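Local coordinates for protein cytochrome P450 (Rhodococcus erythropolis, PDB 3WEC) that uses a heme to N-hydroxylate the quinoline ring of aurachin alkaloids, a monooxygenase step essential for their antibiotic activity, at residues E297-E309 / I318-S330. Sequence-based numbering, arbitrary orientation.
Sequences EPPAHEAGRIALE and ITKGDAVMVLLAS. With AUI (3-[(2E,6E,9R)-9-hydroxy-3,7,11-trimethyldodeca-2,6,10-trien-1-yl]-2-methylquinolin-4(1H)-one), chain C.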
loop_
_atom_site.group_PDB
_atom_site.type_symbol
_atom_site.label_atom_id
_atom_site.label_comp_id
_atom_site.label_asym_id
_atom_site.label_seq_id
_atom_site.Cartn_x
_atom_site.Cartn_y
_atom_site.Cartn_z
ATOM N N GLU A 297 8.106 -8.606 4.935
ATOM C CA GLU A 297 6.968 -8.069 5.660
ATOM C C GLU A 297 6.257 -7.007 4.812
ATOM O O GLU A 297 6.388 -5.820 5.081
ATOM C CB GLU A 297 7.395 -7.473 7.011
ATOM C CG GLU A 297 7.777 -8.482 8.099
ATOM C CD GLU A 297 6.594 -9.092 8.823
ATOM O OE1 GLU A 297 5.441 -8.902 8.384
ATOM O OE2 GLU A 297 6.813 -9.811 9.835
ATOM N N PRO A 298 5.484 -7.444 3.802
ATOM C CA PRO A 298 4.865 -6.479 2.876
ATOM C C PRO A 298 3.750 -5.741 3.570
ATOM O O PRO A 298 3.168 -6.271 4.513
ATOM C CB PRO A 298 4.336 -7.369 1.732
ATOM C CG PRO A 298 4.694 -8.793 2.094
ATOM C CD PRO A 298 5.022 -8.827 3.557
ATOM N N PRO A 299 3.476 -4.482 3.171
ATOM C CA PRO A 299 2.425 -3.784 3.920
ATOM C C PRO A 299 1.024 -4.245 3.470
ATOM O O PRO A 299 0.056 -4.204 4.269
ATOM C CB PRO A 299 2.679 -2.305 3.587
ATOM C CG PRO A 299 3.319 -2.350 2.232
ATOM C CD PRO A 299 4.133 -3.616 2.174
ATOM N N ALA A 300 0.924 -4.679 2.208
ATOM C CA ALA A 300 -0.289 -5.276 1.699
ATOM C C ALA A 300 -0.088 -6.783 1.500
ATOM O O ALA A 300 0.716 -7.181 0.670
ATOM C CB ALA A 300 -0.715 -4.623 0.389
ATOM N N HIS A 301 -0.825 -7.598 2.250
ATOM C CA HIS A 301 -0.779 -9.075 2.099
ATOM C C HIS A 301 -1.589 -9.589 0.937
ATOM O O HIS A 301 -1.358 -10.708 0.466
ATOM C CB HIS A 301 -1.152 -9.793 3.422
ATOM C CG HIS A 301 0.007 -9.884 4.396
ATOM N ND1 HIS A 301 0.223 -10.966 5.182
ATOM C CD2 HIS A 301 1.038 -8.974 4.686
ATOM C CE1 HIS A 301 1.326 -10.758 5.935
ATOM N NE2 HIS A 301 1.816 -9.536 5.641
ATOM N N GLU A 302 -2.556 -8.782 0.488
ATOM C CA GLU A 302 -3.306 -9.083 -0.744
ATOM C C GLU A 302 -3.520 -7.977 -1.790
ATOM O O GLU A 302 -3.612 -6.781 -1.466
ATOM C CB GLU A 302 -4.634 -9.730 -0.434
ATOM C CG GLU A 302 -5.444 -9.093 0.664
ATOM C CD GLU A 302 -6.511 -10.059 1.149
ATOM O OE1 GLU A 302 -6.216 -11.273 1.197
ATOM O OE2 GLU A 302 -7.646 -9.630 1.448
ATOM N N ALA A 303 -3.543 -8.421 -3.052
ATOM C CA ALA A 303 -4.007 -7.649 -4.199
ATOM C C ALA A 303 -5.307 -8.336 -4.683
ATOM O O ALA A 303 -5.478 -9.538 -4.469
ATOM C CB ALA A 303 -2.965 -7.677 -5.296
ATOM N N GLY A 304 -6.220 -7.597 -5.315
ATOM C CA GLY A 304 -7.491 -8.189 -5.749
ATOM C C GLY A 304 -7.677 -8.220 -7.263
ATOM O O GLY A 304 -7.237 -7.296 -7.948
ATOM N N ARG A 305 -8.303 -9.279 -7.783
ATOM C CA ARG A 305 -8.673 -9.342 -9.194
ATOM C C ARG A 305 -10.086 -9.863 -9.386
ATOM O O ARG A 305 -10.649 -10.507 -8.500
ATOM C CB ARG A 305 -7.722 -10.209 -10.026
ATOM C CG ARG A 305 -6.333 -9.651 -10.266
ATOM C CD ARG A 305 -6.344 -8.303 -10.964
ATOM N NE ARG A 305 -4.978 -7.850 -11.243
ATOM C CZ ARG A 305 -4.212 -7.147 -10.406
ATOM N NH1 ARG A 305 -4.640 -6.793 -9.182
ATOM N NH2 ARG A 305 -2.992 -6.798 -10.794
ATOM N N ILE A 306 -10.639 -9.547 -10.556
ATOM C CA ILE A 306 -11.906 -10.043 -11.015
ATOM C C ILE A 306 -11.582 -10.713 -12.336
ATOM O O ILE A 306 -10.926 -10.108 -13.193
ATOM C CB ILE A 306 -12.923 -8.905 -11.265
ATOM C CG1 ILE A 306 -13.010 -7.940 -10.056
ATOM C CG2 ILE A 306 -14.286 -9.474 -11.653
ATOM C CD1 ILE A 306 -13.579 -8.543 -8.783
ATOM N N ALA A 307 -12.010 -11.966 -12.486
ATOM C CA ALA A 307 -11.913 -12.647 -13.768
ATOM C C ALA A 307 -12.886 -12.013 -14.758
ATOM O O ALA A 307 -14.076 -11.852 -14.472
ATOM C CB ALA A 307 -12.196 -14.142 -13.616
ATOM N N LEU A 308 -12.363 -11.654 -15.926
ATOM C CA LEU A 308 -13.165 -11.085 -16.997
ATOM C C LEU A 308 -13.639 -12.189 -17.924
ATOM O O LEU A 308 -14.352 -11.933 -18.904
ATOM C CB LEU A 308 -12.342 -10.064 -17.779
ATOM C CG LEU A 308 -11.888 -8.824 -16.987
ATOM C CD1 LEU A 308 -10.542 -8.368 -17.526
ATOM C CD2 LEU A 308 -12.944 -7.721 -17.037
ATOM N N GLU A 309 -13.241 -13.417 -17.593
ATOM C CA GLU A 309 -13.436 -14.587 -18.452
ATOM C C GLU A 309 -13.232 -15.869 -17.630
ATOM O O GLU A 309 -12.325 -15.936 -16.777
ATOM C CB GLU A 309 -12.428 -14.560 -19.612
ATOM C CG GLU A 309 -12.791 -15.403 -20.826
ATOM C CD GLU A 309 -13.237 -14.564 -22.009
ATOM O OE1 GLU A 309 -12.730 -13.430 -22.161
ATOM O OE2 GLU A 309 -14.087 -15.056 -22.795
ATOM N N ILE A 318 -12.227 -21.087 -12.350
ATOM C CA ILE A 318 -12.745 -19.767 -11.966
ATOM C C ILE A 318 -13.736 -19.201 -12.982
ATOM O O ILE A 318 -13.520 -19.263 -14.191
ATOM C CB ILE A 318 -11.595 -18.796 -11.641
ATOM C CG1 ILE A 318 -10.976 -19.163 -10.289
ATOM C CG2 ILE A 318 -12.075 -17.354 -11.555
ATOM C CD1 ILE A 318 -9.703 -19.979 -10.381
ATOM N N THR A 319 -14.835 -18.672 -12.453
ATOM C CA THR A 319 -16.023 -18.344 -13.229
ATOM C C THR A 319 -16.103 -16.834 -13.423
ATOM O O THR A 319 -15.918 -16.087 -12.472
ATOM C CB THR A 319 -17.289 -18.832 -12.489
ATOM O OG1 THR A 319 -17.223 -20.257 -12.291
ATOM C CG2 THR A 319 -18.553 -18.470 -13.253
ATOM N N LYS A 320 -16.395 -16.401 -14.651
ATOM C CA LYS A 320 -16.528 -14.982 -14.996
ATOM C C LYS A 320 -17.147 -14.160 -13.861
ATOM O O LYS A 320 -18.262 -14.443 -13.409
ATOM C CB LYS A 320 -17.377 -14.825 -16.261
ATOM C CG LYS A 320 -16.813 -13.832 -17.266
ATOM C CD LYS A 320 -17.904 -13.039 -17.970
ATOM C CE LYS A 320 -18.059 -11.678 -17.288
ATOM N NZ LYS A 320 -19.013 -10.799 -18.027
ATOM N N GLY A 321 -16.417 -13.154 -13.380
ATOM C CA GLY A 321 -16.944 -12.327 -12.311
ATOM C C GLY A 321 -16.615 -12.808 -10.902
ATOM O O GLY A 321 -17.053 -12.194 -9.915
ATOM N N ASP A 322 -15.847 -13.890 -10.782
ATOM C CA ASP A 322 -15.369 -14.305 -9.464
ATOM C C ASP A 322 -14.261 -13.351 -9.029
ATOM O O ASP A 322 -13.442 -12.908 -9.851
ATOM C CB ASP A 322 -14.821 -15.731 -9.478
ATOM C CG ASP A 322 -15.920 -16.813 -9.369
ATOM O OD1 ASP A 322 -17.121 -16.542 -9.634
ATOM O OD2 ASP A 322 -15.553 -17.961 -9.032
ATOM N N ALA A 323 -14.254 -13.043 -7.734
ATOM C CA ALA A 323 -13.180 -12.287 -7.091
ATOM C C ALA A 323 -12.045 -13.233 -6.703
ATOM O O ALA A 323 -12.283 -14.364 -6.262
ATOM C CB ALA A 323 -13.711 -11.575 -5.865
ATOM N N VAL A 324 -10.818 -12.774 -6.898
ATOM C CA VAL A 324 -9.620 -13.547 -6.618
ATOM C C VAL A 324 -8.713 -12.678 -5.761
ATOM O O VAL A 324 -8.372 -11.543 -6.125
ATOM C CB VAL A 324 -8.879 -13.944 -7.916
ATOM C CG1 VAL A 324 -7.528 -14.581 -7.610
ATOM C CG2 VAL A 324 -9.737 -14.878 -8.754
ATOM N N MET A 325 -8.361 -13.221 -4.609
ATOM C CA MET A 325 -7.522 -12.587 -3.635
ATOM C C MET A 325 -6.115 -13.118 -3.847
ATOM O O MET A 325 -5.864 -14.308 -3.643
ATOM C CB MET A 325 -8.012 -13.034 -2.263
ATOM C CG MET A 325 -8.162 -11.924 -1.272
ATOM S SD MET A 325 -9.479 -10.824 -1.808
ATOM C CE MET A 325 -10.732 -11.391 -0.654
ATOM N N VAL A 326 -5.187 -12.275 -4.255
ATOM C CA VAL A 326 -3.839 -12.757 -4.526
ATOM C C VAL A 326 -2.945 -12.527 -3.309
ATOM O O VAL A 326 -2.695 -11.380 -2.952
ATOM C CB VAL A 326 -3.240 -12.072 -5.777
ATOM C CG1 VAL A 326 -1.777 -12.443 -5.940
ATOM C CG2 VAL A 326 -4.025 -12.468 -7.014
ATOM N N LEU A 327 -2.461 -13.601 -2.682
ATOM C CA LEU A 327 -1.647 -13.463 -1.454
ATOM C C LEU A 327 -0.194 -13.139 -1.726
ATOM O O LEU A 327 0.664 -14.026 -1.730
ATOM C CB LEU A 327 -1.707 -14.728 -0.596
ATOM C CG LEU A 327 -2.678 -14.889 0.576
ATOM C CD1 LEU A 327 -3.959 -14.063 0.474
ATOM C CD2 LEU A 327 -2.984 -16.365 0.692
ATOM N N LEU A 328 0.068 -11.867 -1.973
ATOM C CA LEU A 328 1.409 -11.339 -2.179
ATOM C C LEU A 328 2.387 -11.797 -1.102
ATOM O O LEU A 328 3.522 -12.184 -1.412
ATOM C CB LEU A 328 1.340 -9.814 -2.200
ATOM C CG LEU A 328 0.302 -9.083 -3.060
ATOM C CD1 LEU A 328 0.500 -7.599 -2.841
ATOM C CD2 LEU A 328 0.466 -9.384 -4.544
ATOM N N ALA A 329 1.935 -11.768 0.162
ATOM C CA ALA A 329 2.752 -12.093 1.323
ATOM C C ALA A 329 3.196 -13.574 1.302
ATOM O O ALA A 329 4.361 -13.881 1.599
ATOM C CB ALA A 329 2.007 -11.756 2.613
ATOM N N SER A 330 2.275 -14.462 0.927
ATOM C CA SER A 330 2.552 -15.886 0.746
ATOM C C SER A 330 3.540 -16.181 -0.406
ATOM O O SER A 330 4.593 -16.769 -0.179
ATOM C CB SER A 330 1.241 -16.638 0.530
ATOM O OG SER A 330 1.452 -18.007 0.605
HETATM O O13 AUI C . -5.491 -2.446 -5.261
HETATM C C1 AUI C . -4.645 -1.736 -4.670
HETATM C C4 AUI C . -4.568 -0.301 -5.001
HETATM C C5 AUI C . -5.434 0.261 -5.935
HETATM C C6 AUI C . -5.359 1.623 -6.222
HETATM C C7 AUI C . -4.411 2.384 -5.525
HETATM C C8 AUI C . -3.531 1.865 -4.573
HETATM C C9 AUI C . -3.567 0.516 -4.257
HETATM N N10 AUI C . -2.745 -0.019 -3.302
HETATM C C3 AUI C . -2.747 -1.324 -2.959
HETATM C C11 AUI C . -1.799 -1.857 -1.896
HETATM C C2 AUI C . -3.704 -2.266 -3.629
HETATM C C12 AUI C . -3.732 -3.719 -3.237
HETATM C C14 AUI C . -4.252 -3.827 -1.800
HETATM C C15 AUI C . -5.348 -3.378 -1.133
HETATM C C26 AUI C . -6.467 -2.527 -1.703
HETATM C C16 AUI C . -5.379 -3.763 0.325
HETATM C C17 AUI C . -6.527 -4.655 0.793
HETATM C C18 AUI C . -7.684 -4.699 -0.166
HETATM C C19 AUI C . -8.698 -5.593 -0.149
HETATM C C27 AUI C . -8.871 -6.682 0.880
HETATM C C20 AUI C . -9.764 -5.442 -1.205
HETATM C C21 AUI C . -9.467 -6.117 -2.549
HETATM O O28 AUI C . -10.459 -5.642 -3.450
HETATM C C22 AUI C . -8.143 -5.778 -3.203
HETATM C C23 AUI C . -7.919 -4.915 -4.233
HETATM C C24 AUI C . -6.512 -4.803 -4.709
HETATM C C25 AUI C . -8.922 -4.031 -4.959
#
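The methyl of Ala329, in the first turn of helix 328-333, sits squarely over the imidazole of His301, its CB 3.3 Å from the ring centroid and 15° off the ring normal, a CH-pi contact. ND1 of the same ring and Tyr30 OH share a hydrogen bond, which would restrain the ring's rotation. Beyond this end the segments become an antiparallel ladder. Ala303 and Val326 form a hydrogen-bonded pair, with Val326 N to Ala303 O at 2.8 Å, and Arg305 and Val324 form the next. Val326 O has two donors, Ala303 N and Leu328 N, the second closing the inverse gamma turn at Leu327. At the far end the type II turn Thr319-Asp322 presents Gly321 N to Ala307 O at 2.9 Å.

Side chains alternate between two faces. On one, Glu302 CG stands between its backbone N and C (chi1 46°) and the extended chain crosses Met325, whose methylene CG makes van der Waals contact with Glu302 OE1 at 3.2 Å; Glu302 OE2 is 3.2 Å from the prenyl methyl C27 of the aurachin intermediate. The bare CA of Gly304 lies 3.6 Å from C22 of the ligand's isoprenoid tail. On the other face, Ala303 CB meets Leu328 CD2 at 3.9 Å. Arg305 also starts from this face, but its chain bends at chi2 and carries the guanidinium away to the heme. There NH1 bonds to a heme carboxylate oxygen and to Gly304 O, which lies in the guanidinium plane, while NH1 approaches from 47° out of the carbonyl plane.

Strands 303-307 and 323-326 of the P450 beta-1 sheet, joined through the small sheet 311-312/317-318, are flanked by 64-65 and 47-49 respectively, with helix 52-60 packed against Ala303, Val326 and Leu328.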